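Local coordinates for N-acetyltransferase domain-containing protein (Pyrococcus horikoshii, PDB 1WWZ) that binds acetyl coenzyme A and is probably an acyltransferase of the GNAT family, its substrate being unknown, at residues Asn134-Lys138 with Phe139-Lys143; Leu111-Leu114 with Gly115-Asp119; Ala16-Glu19 with Leu20-Tyr24. One frame throughout, in Å; residues are numbered along the deposited sequence.

Contact 1 (134-143) borders the acetyl-CoA pocket: Asn-134 hydrogen-bonds to the cofactor, Lys-138 approaches its ribose, and Tyr-136 OH lies 3.3 Å from its acetyl carbon C. Contact 2 (111-119) ends helix 102-115, whose N-terminal turn binds the cofactor through Gly-103 N and Arg-104 N. Contacts 1 and 2 have centres about 16 Å apart and touch, Phe-139 CD1 meeting Leu-111 CD1 at 3.8 Å; both also reach the second subunit. Contact 3 (16-24) lies across the chain's centre, its own centre about 26 Å from each of the others, yet the Val-23 side chain comes within about 7 Å of bound acetyl-CoA.

Contact 1: Asn134-Lys138 with Phe139-Lys143; sequences NLYEK and FGFKK. With ACO (acetyl coenzyme *a), chain C.
Leu-135 CD1 lies 3.6 Å from Phe-139 CE2, the two side chains side by side; before it, Asn-134 ND2 donates to the adenine N3A of acetyl-CoA at 2.9 Å. CG of Leu-135 stands anti to the backbone N (chi1 177°), which sends CD1 between the Phe-139 ring and the ribose oxygen O4B; an alanine here would probably leave the Phe-139 ring and the ribose without their shared apolar neighbour, opening a gap between them. Tyr-136 turns a ring edge to the face of Phe-141, planes at 58°, while its OH reaches to 3.4 Å from the thioester S1P. Its carbonyl O takes two N-H groups from opposite faces of its plane, Phe-139 N and Phe-141 N, both at 3.0 Å. Glu-137 O accepts from Gly-140 N at 3.0 Å, and a water links that oxygen to Phe-141 O. A second water joins Glu-137 OE2 to Lys-143 N, the Lys-143 ammonium staying beyond salt-bridge range. Lys-138 NZ is modelled only 2.4 Å from ribose O2B, a hydrogen bond too short for its length to be trusted. Gly-140, at positive phi (97°), is the C-prime residue of a Schellman motif ending helix 130-138 beside the GNAT acetyl-CoA pocket.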
ATOM      1  N   ASN A 134     -10.862   6.680 -11.960  1.00 21.97           N
ATOM      2  CA  ASN A 134      -9.858   5.838 -12.613  1.00 22.44           C
ATOM      3  C   ASN A 134      -9.000   5.177 -11.541  1.00 22.38           C
ATOM      4  O   ASN A 134      -8.731   3.977 -11.596  1.00 21.90           O
ATOM      5  CB  ASN A 134      -8.967   6.664 -13.549  1.00 24.57           C
ATOM      6  CG  ASN A 134      -7.834   5.839 -14.156  1.00 27.35           C
ATOM      7  OD1 ASN A 134      -8.058   4.752 -14.696  1.00 30.87           O
ATOM      8  ND2 ASN A 134      -6.615   6.356 -14.074  1.00 29.81           N
ATOM      9  N   LEU A 135      -8.575   5.965 -10.557  1.00 21.84           N
ATOM     10  CA  LEU A 135      -7.760   5.439  -9.471  1.00 20.72           C
ATOM     11  C   LEU A 135      -8.521   4.352  -8.713  1.00 19.17           C
ATOM     12  O   LEU A 135      -7.987   3.275  -8.448  1.00 19.10           O
ATOM     13  CB  LEU A 135      -7.355   6.564  -8.509  1.00 21.02           C
ATOM     14  CG  LEU A 135      -6.549   6.148  -7.270  1.00 22.19           C
ATOM     15  CD1 LEU A 135      -5.343   5.306  -7.686  1.00 22.68           C
ATOM     16  CD2 LEU A 135      -6.103   7.392  -6.512  1.00 23.52           C
ATOM     17  N   TYR A 136      -9.772   4.626  -8.360  1.00 17.82           N
ATOM     18  CA  TYR A 136     -10.560   3.638  -7.630  1.00 17.36           C
ATOM     19  C   TYR A 136     -10.741   2.321  -8.393  1.00 17.78           C
ATOM     20  O   TYR A 136     -10.650   1.241  -7.805  1.00 17.23           O
ATOM     21  CB  TYR A 136     -11.938   4.204  -7.265  1.00 15.66           C
ATOM     22  CG  TYR A 136     -11.901   5.337  -6.255  1.00 16.83           C
ATOM     23  CD1 TYR A 136     -11.089   5.264  -5.121  1.00 17.96           C
ATOM     24  CD2 TYR A 136     -12.711   6.460  -6.413  1.00 16.96           C
ATOM     25  CE1 TYR A 136     -11.088   6.287  -4.166  1.00 18.97           C
ATOM     26  CE2 TYR A 136     -12.719   7.484  -5.467  1.00 17.73           C
ATOM     27  CZ  TYR A 136     -11.906   7.390  -4.345  1.00 19.64           C
ATOM     28  OH  TYR A 136     -11.923   8.395  -3.401  1.00 19.61           O
ATOM     29  N   GLU A 137     -11.001   2.404  -9.695  1.00 20.24           N
ATOM     30  CA  GLU A 137     -11.198   1.196 -10.493  1.00 21.71           C
ATOM     31  C   GLU A 137      -9.921   0.359 -10.564  1.00 22.97           C
ATOM     32  O   GLU A 137      -9.974  -0.871 -10.602  1.00 22.67           O
ATOM     33  CB  GLU A 137     -11.676   1.554 -11.905  1.00 23.95           C
ATOM     34  CG  GLU A 137     -12.989   2.322 -11.930  1.00 27.24           C
ATOM     35  CD  GLU A 137     -13.573   2.447 -13.326  1.00 30.45           C
ATOM     36  OE1 GLU A 137     -12.816   2.778 -14.262  1.00 30.62           O
ATOM     37  OE2 GLU A 137     -14.791   2.220 -13.484  1.00 31.87           O
ATOM     38  N   LYS A 138      -8.775   1.029 -10.574  1.00 23.82           N
ATOM     39  CA  LYS A 138      -7.492   0.337 -10.620  1.00 24.08           C
ATOM     40  C   LYS A 138      -7.286  -0.484  -9.357  1.00 24.45           C
ATOM     41  O   LYS A 138      -6.505  -1.437  -9.337  1.00 23.68           O
ATOM     42  CB  LYS A 138      -6.360   1.347 -10.765  1.00 26.59           C
ATOM     43  CG  LYS A 138      -6.271   1.923 -12.155  1.00 29.67           C
ATOM     44  CD  LYS A 138      -5.370   3.134 -12.198  1.00 33.04           C
ATOM     45  CE  LYS A 138      -4.961   3.418 -13.629  1.00 34.84           C
ATOM     46  NZ  LYS A 138      -3.526   3.816 -13.649  1.00 37.75           N
ATOM     47  N   PHE A 139      -7.991  -0.104  -8.297  1.00 22.38           N
ATOM     48  CA  PHE A 139      -7.883  -0.805  -7.032  1.00 22.22           C
ATOM     49  C   PHE A 139      -9.052  -1.739  -6.763  1.00 22.23           C
ATOM     50  O   PHE A 139      -9.242  -2.201  -5.640  1.00 23.42           O
ATOM     51  CB  PHE A 139      -7.715   0.201  -5.895  1.00 20.74           C
ATOM     52  CG  PHE A 139      -6.301   0.666  -5.727  1.00 20.26           C
ATOM     53  CD1 PHE A 139      -5.436  -0.004  -4.867  1.00 19.99           C
ATOM     54  CD2 PHE A 139      -5.809   1.724  -6.484  1.00 20.35           C
ATOM     55  CE1 PHE A 139      -4.098   0.370  -4.762  1.00 19.32           C
ATOM     56  CE2 PHE A 139      -4.472   2.107  -6.387  1.00 20.87           C
ATOM     57  CZ  PHE A 139      -3.615   1.429  -5.524  1.00 20.19           C
ATOM     58  N   GLY A 140      -9.838  -2.014  -7.797  1.00 22.95           N
ATOM     59  CA  GLY A 140     -10.948  -2.933  -7.637  1.00 21.81           C
ATOM     60  C   GLY A 140     -12.329  -2.370  -7.385  1.00 21.76           C
ATOM     61  O   GLY A 140     -13.280  -3.141  -7.272  1.00 22.56           O
ATOM     62  N   PHE A 141     -12.457  -1.051  -7.279  1.00 20.58           N
ATOM     63  CA  PHE A 141     -13.767  -0.451  -7.048  1.00 20.63           C
ATOM     64  C   PHE A 141     -14.573  -0.488  -8.340  1.00 22.04           C
ATOM     65  O   PHE A 141     -14.020  -0.341  -9.430  1.00 22.75           O
ATOM     66  CB  PHE A 141     -13.623   1.001  -6.575  1.00 19.72           C
ATOM     67  CG  PHE A 141     -13.274   1.135  -5.118  1.00 19.83           C
ATOM     68  CD1 PHE A 141     -14.275   1.255  -4.159  1.00 19.42           C
ATOM     69  CD2 PHE A 141     -11.945   1.132  -4.703  1.00 20.06           C
ATOM     70  CE1 PHE A 141     -13.961   1.371  -2.808  1.00 20.05           C
ATOM     71  CE2 PHE A 141     -11.617   1.248  -3.349  1.00 20.92           C
ATOM     72  CZ  PHE A 141     -12.630   1.369  -2.401  1.00 20.60           C
ATOM     73  N   LYS A 142     -15.880  -0.690  -8.209  1.00 21.49           N
ATOM     74  CA  LYS A 142     -16.770  -0.736  -9.360  1.00 23.87           C
ATOM     75  C   LYS A 142     -17.946   0.213  -9.146  1.00 23.56           C
ATOM     76  O   LYS A 142     -18.432   0.368  -8.026  1.00 21.88           O
ATOM     77  CB  LYS A 142     -17.297  -2.163  -9.565  1.00 25.22           C
ATOM     78  CG  LYS A 142     -16.219  -3.202  -9.834  1.00 29.36           C
ATOM     79  CD  LYS A 142     -16.824  -4.592  -9.974  1.00 32.80           C
ATOM     80  CE  LYS A 142     -15.754  -5.633 -10.268  1.00 34.33           C
ATOM     81  NZ  LYS A 142     -15.013  -5.312 -11.521  1.00 37.73           N
ATOM     82  N   LYS A 143     -18.389   0.857 -10.219  1.00 25.00           N
ATOM     83  CA  LYS A 143     -19.521   1.771 -10.139  1.00 25.72           C
ATOM     84  C   LYS A 143     -20.762   0.906  -9.973  1.00 26.90           C
ATOM     85  O   LYS A 143     -20.922  -0.087 -10.681  1.00 27.08           O
ATOM     86  CB  LYS A 143     -19.618   2.603 -11.418  1.00 27.44           C
ATOM     87  CG  LYS A 143     -18.369   3.423 -11.697  1.00 27.50           C
ATOM     88  CD  LYS A 143     -18.495   4.221 -12.982  1.00 29.39           C
ATOM     89  CE  LYS A 143     -17.193   4.937 -13.307  1.00 29.80           C
ATOM     90  NZ  LYS A 143     -17.281   5.705 -14.584  1.00 29.50           N
TER
HETATM   91  N1A ACO C1001      -6.474  11.372 -14.608  1.00 47.04           N
HETATM   92  C2A ACO C1001      -6.241  10.077 -14.830  1.00 46.29           C
HETATM   93  N3A ACO C1001      -5.827   9.159 -13.907  1.00 46.43           N
HETATM   94  C4A ACO C1001      -5.649   9.712 -12.629  1.00 46.35           C
HETATM   95  C5A ACO C1001      -5.860  11.041 -12.320  1.00 46.76           C
HETATM   96  C6A ACO C1001      -6.298  11.917 -13.396  1.00 46.92           C
HETATM   97  N6A ACO C1001      -6.513  13.223 -13.204  1.00 47.41           N
HETATM   98  N7A ACO C1001      -5.585  11.273 -10.977  1.00 46.48           N
HETATM   99  C8A ACO C1001      -5.233  10.104 -10.516  1.00 46.23           C
HETATM  100  N9A ACO C1001      -5.250   9.087 -11.467  1.00 45.20           N
HETATM  101  C1B ACO C1001      -4.918   7.680 -11.324  1.00 44.31           C
HETATM  102  C2B ACO C1001      -3.651   7.241 -12.078  1.00 44.05           C
HETATM  103  O2B ACO C1001      -3.808   5.840 -12.383  1.00 43.93           O
HETATM  104  C3B ACO C1001      -2.524   7.613 -11.076  1.00 43.32           C
HETATM  105  O3B ACO C1001      -1.420   6.731 -11.359  1.00 44.49           O
HETATM  106  P3B ACO C1001      -0.190   7.027 -12.352  1.00 45.57           P
HETATM  107  O7A ACO C1001      -0.842   7.179 -13.692  1.00 44.86           O
HETATM  108  O8A ACO C1001       0.652   5.843 -12.274  1.00 46.32           O
HETATM  109  O9A ACO C1001       0.466   8.260 -11.861  1.00 45.29           O
HETATM  110  C4B ACO C1001      -3.149   7.282  -9.747  1.00 41.68           C
HETATM  111  O4B ACO C1001      -4.581   7.321 -10.009  1.00 43.34           O
HETATM  112  C5B ACO C1001      -2.948   8.312  -8.656  1.00 37.98           C
HETATM  113  O5B ACO C1001      -1.617   8.784  -8.540  1.00 31.93           O
HETATM  114  P1A ACO C1001      -1.244   9.703  -7.299  1.00 27.94           P
HETATM  115  O1A ACO C1001      -0.107  10.534  -7.695  1.00 27.26           O
HETATM  116  O2A ACO C1001      -1.063   8.808  -6.089  1.00 29.75           O
HETATM  117  O3A ACO C1001      -2.548  10.697  -7.279  1.00 29.32           O
HETATM  118  P2A ACO C1001      -2.840  11.846  -6.286  1.00 24.55           P
HETATM  119  O4A ACO C1001      -3.027  13.026  -7.152  1.00 28.82           O
HETATM  120  O5A ACO C1001      -1.732  11.873  -5.293  1.00 23.23           O
HETATM  121  O6A ACO C1001      -4.164  11.478  -5.556  1.00 24.11           O
HETATM  122  CBP ACO C1001      -6.549  12.220  -5.653  1.00 21.66           C
HETATM  123  CCP ACO C1001      -5.490  11.310  -6.229  1.00 22.69           C
HETATM  124  CDP ACO C1001      -7.890  11.853  -6.374  1.00 21.28           C
HETATM  125  CEP ACO C1001      -6.653  12.009  -4.126  1.00 20.22           C
HETATM  126  CAP ACO C1001      -6.119  13.708  -5.949  1.00 19.66           C
HETATM  127  OAP ACO C1001      -6.060  13.905  -7.360  1.00 20.02           O
HETATM  128  C9P ACO C1001      -7.061  14.804  -5.387  1.00 17.98           C
HETATM  129  O9P ACO C1001      -6.875  15.304  -4.285  1.00 16.89           O
HETATM  130  N8P ACO C1001      -8.115  15.173  -6.184  1.00 19.22           N
HETATM  131  C7P ACO C1001      -9.124  16.195  -5.811  1.00 19.67           C
HETATM  132  C6P ACO C1001     -10.108  15.738  -4.716  1.00 22.22           C
HETATM  133  C5P ACO C1001     -10.903  14.521  -5.122  1.00 24.16           C
HETATM  134  O5P ACO C1001     -11.452  14.453  -6.252  1.00 24.75           O
HETATM  135  N4P ACO C1001     -11.028  13.522  -4.262  1.00 25.13           N
HETATM  136  C3P ACO C1001     -11.708  12.223  -4.278  1.00 27.64           C
HETATM  137  C2P ACO C1001     -13.167  12.541  -3.938  1.00 30.76           C
HETATM  138  S1P ACO C1001     -14.090  10.909  -3.889  1.00 34.17           S
HETATM  139  C   ACO C1001     -14.093  10.647  -2.381  1.00 35.60           C
HETATM  140  O   ACO C1001     -13.586  11.380  -1.410  1.00 37.41           O
HETATM  141  CH3 ACO C1001     -14.726   9.381  -1.534  1.00 34.99           C
HETATM  142  O   HOH W   1     -12.574  -2.136 -10.816  1.00 31.37           O
HETATM  143  O   HOH W   2     -16.860   0.504 -12.616  1.00 32.95           O

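Contact 2: Leu111-Leu114 with Gly115-Asp119; sequences LDFL and GKYND
Phe-113 and Tyr-117, four residues apart, form a T-shaped pair: the edge of the tyrosine points at the phenylalanine face, with centroids 5.4 Å apart and planes at 64°. Tyr-117 CE2 does the touching, 3.8 Å from Phe-113 CE1 and displaced toward the rim of that ring. Phe-113 CG lies anti to the backbone N (chi1 175°), which swings the ring forward along the helix to meet the tyrosine. The same Phe-113 ring makes a further edge-to-face pair with Phe-58.

Among the backbone bonds, Gly-115 N still gives the helical link to Leu-111 O at 2.9 Å, whereas Lys-116 N reaches Phe-113 O only weakly. Leu-114 O is gripped twice: Asn-118 N approaches nearly along the C=O axis at 2.8 Å, and Tyr-117 N comes from above the carbonyl plane at 2.9 Å.

In the remaining packing, Leu-114 CD2 meets Asn-118 OD1 at 3.6 Å, and the Asn-118 amide ND2 is bonded to Lys-74 O, tying the turn to strand 65-78. Asp-112 faces the dimer partner, where OD1 makes salt bridges to Lys-105 and Arg-104 of the second subunit. The whole is the C-terminal end of helix 102-115 and the short turn to strand 120-126, a helix-to-strand connection of the GNAT fold.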
ATOM      1  N   LEU A 111      -7.162   0.845   2.397  1.00 16.98           N
ATOM      2  CA  LEU A 111      -7.611  -0.512   2.116  1.00 18.63           C
ATOM      3  C   LEU A 111      -7.116  -1.497   3.167  1.00 19.30           C
ATOM      4  O   LEU A 111      -7.851  -2.399   3.573  1.00 19.00           O
ATOM      5  CB  LEU A 111      -7.156  -0.951   0.719  1.00 19.92           C
ATOM      6  CG  LEU A 111      -7.778  -0.172  -0.446  1.00 22.98           C
ATOM      7  CD1 LEU A 111      -7.425  -0.843  -1.763  1.00 23.18           C
ATOM      8  CD2 LEU A 111      -9.283  -0.122  -0.287  1.00 24.21           C
ATOM      9  N   ASP A 112      -5.876  -1.313   3.611  1.00 18.48           N
ATOM     10  CA  ASP A 112      -5.287  -2.178   4.626  1.00 19.42           C
ATOM     11  C   ASP A 112      -5.991  -1.975   5.967  1.00 18.61           C
ATOM     12  O   ASP A 112      -6.289  -2.932   6.675  1.00 19.12           O
ATOM     13  CB  ASP A 112      -3.794  -1.873   4.777  1.00 20.67           C
ATOM     14  CG  ASP A 112      -3.136  -2.712   5.852  1.00 22.58           C
ATOM     15  OD1 ASP A 112      -2.974  -3.931   5.645  1.00 23.40           O
ATOM     16  OD2 ASP A 112      -2.792  -2.151   6.912  1.00 23.98           O
ATOM     17  N   PHE A 113      -6.258  -0.720   6.314  1.00 19.15           N
ATOM     18  CA  PHE A 113      -6.941  -0.412   7.567  1.00 18.01           C
ATOM     19  C   PHE A 113      -8.355  -0.998   7.596  1.00 18.71           C
ATOM     20  O   PHE A 113      -8.705  -1.747   8.506  1.00 19.03           O
ATOM     21  CB  PHE A 113      -7.014   1.104   7.767  1.00 18.43           C
ATOM     22  CG  PHE A 113      -7.814   1.522   8.971  1.00 19.91           C
ATOM     23  CD1 PHE A 113      -7.325   1.310  10.257  1.00 19.68           C
ATOM     24  CD2 PHE A 113      -9.064   2.119   8.819  1.00 19.92           C
ATOM     25  CE1 PHE A 113      -8.069   1.685  11.374  1.00 20.53           C
ATOM     26  CE2 PHE A 113      -9.817   2.498   9.933  1.00 19.95           C
ATOM     27  CZ  PHE A 113      -9.318   2.281  11.211  1.00 19.70           C
ATOM     28  N   LEU A 114      -9.165  -0.659   6.597  1.00 16.58           N
ATOM     29  CA  LEU A 114     -10.542  -1.138   6.539  1.00 17.58           C
ATOM     30  C   LEU A 114     -10.663  -2.647   6.338  1.00 19.36           C
ATOM     31  O   LEU A 114     -11.648  -3.259   6.761  1.00 18.97           O
ATOM     32  CB  LEU A 114     -11.307  -0.403   5.434  1.00 17.28           C
ATOM     33  CG  LEU A 114     -11.509   1.099   5.665  1.00 16.35           C
ATOM     34  CD1 LEU A 114     -12.230   1.728   4.469  1.00 16.32           C
ATOM     35  CD2 LEU A 114     -12.315   1.308   6.943  1.00 15.11           C
ATOM     36  N   GLY A 115      -9.658  -3.236   5.697  1.00 20.28           N
ATOM     37  CA  GLY A 115      -9.664  -4.666   5.443  1.00 21.71           C
ATOM     38  C   GLY A 115      -9.730  -5.527   6.691  1.00 22.10           C
ATOM     39  O   GLY A 115     -10.129  -6.688   6.625  1.00 23.31           O
ATOM     40  N   LYS A 116      -9.339  -4.973   7.832  1.00 22.45           N
ATOM     41  CA  LYS A 116      -9.376  -5.728   9.074  1.00 24.22           C
ATOM     42  C   LYS A 116     -10.782  -5.780   9.651  1.00 24.18           C
ATOM     43  O   LYS A 116     -11.102  -6.663  10.449  1.00 25.34           O
ATOM     44  CB  LYS A 116      -8.454  -5.088  10.113  1.00 26.00           C
ATOM     45  CG  LYS A 116      -8.468  -5.811  11.452  1.00 31.06           C
ATOM     46  CD  LYS A 116      -7.706  -5.047  12.517  1.00 33.08           C
ATOM     47  CE  LYS A 116      -7.426  -5.925  13.730  1.00 35.83           C
ATOM     48  NZ  LYS A 116      -8.665  -6.457  14.363  1.00 38.04           N
ATOM     49  N   TYR A 117     -11.622  -4.842   9.231  1.00 23.16           N
ATOM     50  CA  TYR A 117     -12.981  -4.742   9.751  1.00 22.36           C
ATOM     51  C   TYR A 117     -14.124  -5.028   8.786  1.00 22.54           C
ATOM     52  O   TYR A 117     -15.138  -5.610   9.174  1.00 23.61           O
ATOM     53  CB  TYR A 117     -13.191  -3.339  10.321  1.00 21.77           C
ATOM     54  CG  TYR A 117     -12.103  -2.879  11.258  1.00 20.20           C
ATOM     55  CD1 TYR A 117     -12.061  -3.316  12.579  1.00 21.67           C
ATOM     56  CD2 TYR A 117     -11.114  -1.995  10.825  1.00 21.77           C
ATOM     57  CE1 TYR A 117     -11.061  -2.880  13.448  1.00 22.78           C
ATOM     58  CE2 TYR A 117     -10.114  -1.555  11.681  1.00 22.22           C
ATOM     59  CZ  TYR A 117     -10.094  -1.999  12.991  1.00 23.88           C
ATOM     60  OH  TYR A 117      -9.113  -1.551  13.846  1.00 26.40           O
ATOM     61  N   ASN A 118     -13.972  -4.613   7.534  1.00 22.93           N
ATOM     62  CA  ASN A 118     -15.047  -4.780   6.562  1.00 21.84           C
ATOM     63  C   ASN A 118     -14.684  -5.591   5.327  1.00 22.72           C
ATOM     64  O   ASN A 118     -13.550  -5.547   4.863  1.00 23.62           O
ATOM     65  CB  ASN A 118     -15.539  -3.398   6.116  1.00 21.74           C
ATOM     66  CG  ASN A 118     -15.491  -2.369   7.235  1.00 20.75           C
ATOM     67  OD1 ASN A 118     -14.614  -1.498   7.260  1.00 20.36           O
ATOM     68  ND2 ASN A 118     -16.429  -2.467   8.170  1.00 19.80           N
ATOM     69  N   ASP A 119     -15.660  -6.323   4.795  1.00 23.36           N
ATOM     70  CA  ASP A 119     -15.450  -7.119   3.589  1.00 24.71           C
ATOM     71  C   ASP A 119     -15.960  -6.320   2.396  1.00 24.55           C
ATOM     72  O   ASP A 119     -15.964  -6.801   1.263  1.00 25.56           O
ATOM     73  CB  ASP A 119     -16.207  -8.455   3.664  1.00 27.70           C
ATOM     74  CG  ASP A 119     -17.716  -8.278   3.797  1.00 29.47           C
ATOM     75  OD1 ASP A 119     -18.277  -7.351   3.180  1.00 30.90           O
ATOM     76  OD2 ASP A 119     -18.350  -9.085   4.510  1.00 33.13           O
TER

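Contact 3: Ala16-Glu19 with Leu20-Tyr24; sequences ALNE and LIDVY
Leu-17 and Ile-21 sit one turn apart in regular alpha-helix, where i to i+4 bonds of 2.9 to 3.0 Å run from Leu-20 N to Ala-16 O through Val-23 N to Glu-19 O. Ile-21 lies closely over the turn before it: CG1, anti to the carbonyl carbon (chi1 -66°), sits 3.0 Å from Leu-17 O, and CD1 reaches the Leu-17 branch point CG at 4.0 Å. Leu-20 likewise folds back, CG 3.4 Å from Ala-16 O, while Val-23 sets CG2 3.3 Å from Glu-19 O. On the polar side Asn-18 and Asp-22 lie one turn apart, the amide and carboxylate planes 79° to each other and Asn-18 ND2 3.8 Å from Asp-22 OD2. Arg-39 spans both, in a salt bridge to Asp-22 OD1 and a weak hydrogen bond to Asn-18 OD1. Glu-19 OE1 accepts from Ile-66 N.

Helix 14-27 packs with one flank on the sheet and an adjacent one on helix 38-53. Leu-20 packs on Phe-57 and Val-59 of strand 57-62 and, with Val-23, on Phe-69 of strand 65-78; Ile-21 rests on Arg-39 and Arg-43, and Tyr-24 on Tyr-41 and Ala-42, all of helix 38-53.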
ATOM      1  N   ALA A  16      -4.010  21.673  13.204  1.00 32.20           N
ATOM      2  CA  ALA A  16      -4.149  20.562  12.272  1.00 30.63           C
ATOM      3  C   ALA A  16      -5.329  20.800  11.337  1.00 28.44           C
ATOM      4  O   ALA A  16      -5.234  20.579  10.130  1.00 28.11           O
ATOM      5  CB  ALA A  16      -4.346  19.257  13.037  1.00 30.17           C
ATOM      6  N   LEU A  17      -6.439  21.256  11.906  1.00 27.93           N
ATOM      7  CA  LEU A  17      -7.641  21.522  11.130  1.00 26.42           C
ATOM      8  C   LEU A  17      -7.345  22.541  10.043  1.00 26.52           C
ATOM      9  O   LEU A  17      -7.793  22.399   8.906  1.00 24.97           O
ATOM     10  CB  LEU A  17      -8.752  22.041  12.047  1.00 25.81           C
ATOM     11  CG  LEU A  17     -10.078  22.408  11.380  1.00 26.84           C
ATOM     12  CD1 LEU A  17     -10.648  21.196  10.649  1.00 25.40           C
ATOM     13  CD2 LEU A  17     -11.050  22.904  12.435  1.00 26.10           C
ATOM     14  N   ASN A  18      -6.577  23.566  10.397  1.00 27.90           N
ATOM     15  CA  ASN A  18      -6.216  24.613   9.451  1.00 29.97           C
ATOM     16  C   ASN A  18      -5.434  24.025   8.278  1.00 29.00           C
ATOM     17  O   ASN A  18      -5.688  24.363   7.121  1.00 28.68           O
ATOM     18  CB  ASN A  18      -5.375  25.683  10.150  1.00 33.19           C
ATOM     19  CG  ASN A  18      -5.410  27.013   9.430  1.00 36.63           C
ATOM     20  OD1 ASN A  18      -6.441  27.686   9.398  1.00 39.44           O
ATOM     21  ND2 ASN A  18      -4.285  27.398   8.839  1.00 39.66           N
ATOM     22  N   GLU A  19      -4.481  23.148   8.579  1.00 29.00           N
ATOM     23  CA  GLU A  19      -3.674  22.511   7.543  1.00 27.89           C
ATOM     24  C   GLU A  19      -4.533  21.634   6.642  1.00 26.42           C
ATOM     25  O   GLU A  19      -4.367  21.630   5.422  1.00 24.00           O
ATOM     26  CB  GLU A  19      -2.580  21.639   8.164  1.00 31.41           C
ATOM     27  CG  GLU A  19      -1.487  22.392   8.890  1.00 34.58           C
ATOM     28  CD  GLU A  19      -0.410  21.457   9.407  1.00 37.01           C
ATOM     29  OE1 GLU A  19       0.184  20.727   8.585  1.00 38.09           O
ATOM     30  OE2 GLU A  19      -0.159  21.451  10.631  1.00 38.67           O
ATOM     31  N   LEU A  20      -5.444  20.880   7.249  1.00 24.07           N
ATOM     32  CA  LEU A  20      -6.315  20.005   6.478  1.00 22.46           C
ATOM     33  C   LEU A  20      -7.191  20.834   5.553  1.00 21.02           C
ATOM     34  O   LEU A  20      -7.434  20.456   4.406  1.00 19.83           O
ATOM     35  CB  LEU A  20      -7.182  19.153   7.412  1.00 23.04           C
ATOM     36  CG  LEU A  20      -6.424  18.076   8.197  1.00 24.34           C
ATOM     37  CD1 LEU A  20      -7.341  17.457   9.229  1.00 24.62           C
ATOM     38  CD2 LEU A  20      -5.891  17.011   7.245  1.00 26.11           C
ATOM     39  N   ILE A  21      -7.663  21.970   6.050  1.00 21.10           N
ATOM     40  CA  ILE A  21      -8.500  22.837   5.238  1.00 20.77           C
ATOM     41  C   ILE A  21      -7.714  23.344   4.030  1.00 21.71           C
ATOM     42  O   ILE A  21      -8.219  23.324   2.908  1.00 21.41           O
ATOM     43  CB  ILE A  21      -9.037  24.025   6.066  1.00 20.65           C
ATOM     44  CG1 ILE A  21      -9.996  23.500   7.142  1.00 21.05           C
ATOM     45  CG2 ILE A  21      -9.748  25.016   5.158  1.00 22.02           C
ATOM     46  CD1 ILE A  21     -10.558  24.573   8.058  1.00 22.86           C
ATOM     47  N   ASP A  22      -6.476  23.781   4.254  1.00 23.34           N
ATOM     48  CA  ASP A  22      -5.636  24.272   3.158  1.00 24.13           C
ATOM     49  C   ASP A  22      -5.456  23.186   2.094  1.00 22.78           C
ATOM     50  O   ASP A  22      -5.592  23.443   0.896  1.00 20.86           O
ATOM     51  CB  ASP A  22      -4.254  24.706   3.671  1.00 26.80           C
ATOM     52  CG  ASP A  22      -4.321  25.868   4.648  1.00 29.84           C
ATOM     53  OD1 ASP A  22      -5.348  26.578   4.679  1.00 31.92           O
ATOM     54  OD2 ASP A  22      -3.329  26.080   5.379  1.00 32.81           O
ATOM     55  N   VAL A  23      -5.145  21.972   2.540  1.00 22.28           N
ATOM     56  CA  VAL A  23      -4.956  20.847   1.629  1.00 21.60           C
ATOM     57  C   VAL A  23      -6.244  20.584   0.858  1.00 21.61           C
ATOM     58  O   VAL A  23      -6.231  20.374  -0.355  1.00 21.24           O
ATOM     59  CB  VAL A  23      -4.567  19.561   2.405  1.00 22.55           C
ATOM     60  CG1 VAL A  23      -4.655  18.345   1.489  1.00 21.46           C
ATOM     61  CG2 VAL A  23      -3.161  19.700   2.964  1.00 21.71           C
ATOM     62  N   TYR A  24      -7.358  20.596   1.581  1.00 20.55           N
ATOM     63  CA  TYR A  24      -8.664  20.361   0.989  1.00 20.51           C
ATOM     64  C   TYR A  24      -8.983  21.418  -0.070  1.00 20.79           C
ATOM     65  O   TYR A  24      -9.357  21.087  -1.194  1.00 19.47           O
ATOM     66  CB  TYR A  24      -9.726  20.384   2.090  1.00 19.35           C
ATOM     67  CG  TYR A  24     -11.139  20.142   1.615  1.00 19.76           C
ATOM     68  CD1 TYR A  24     -11.754  18.902   1.791  1.00 20.00           C
ATOM     69  CD2 TYR A  24     -11.875  21.165   1.020  1.00 19.34           C
ATOM     70  CE1 TYR A  24     -13.072  18.692   1.389  1.00 19.87           C
ATOM     71  CE2 TYR A  24     -13.185  20.967   0.616  1.00 19.27           C
ATOM     72  CZ  TYR A  24     -13.780  19.731   0.803  1.00 20.42           C
ATOM     73  OH  TYR A  24     -15.084  19.545   0.418  1.00 21.21           O
TER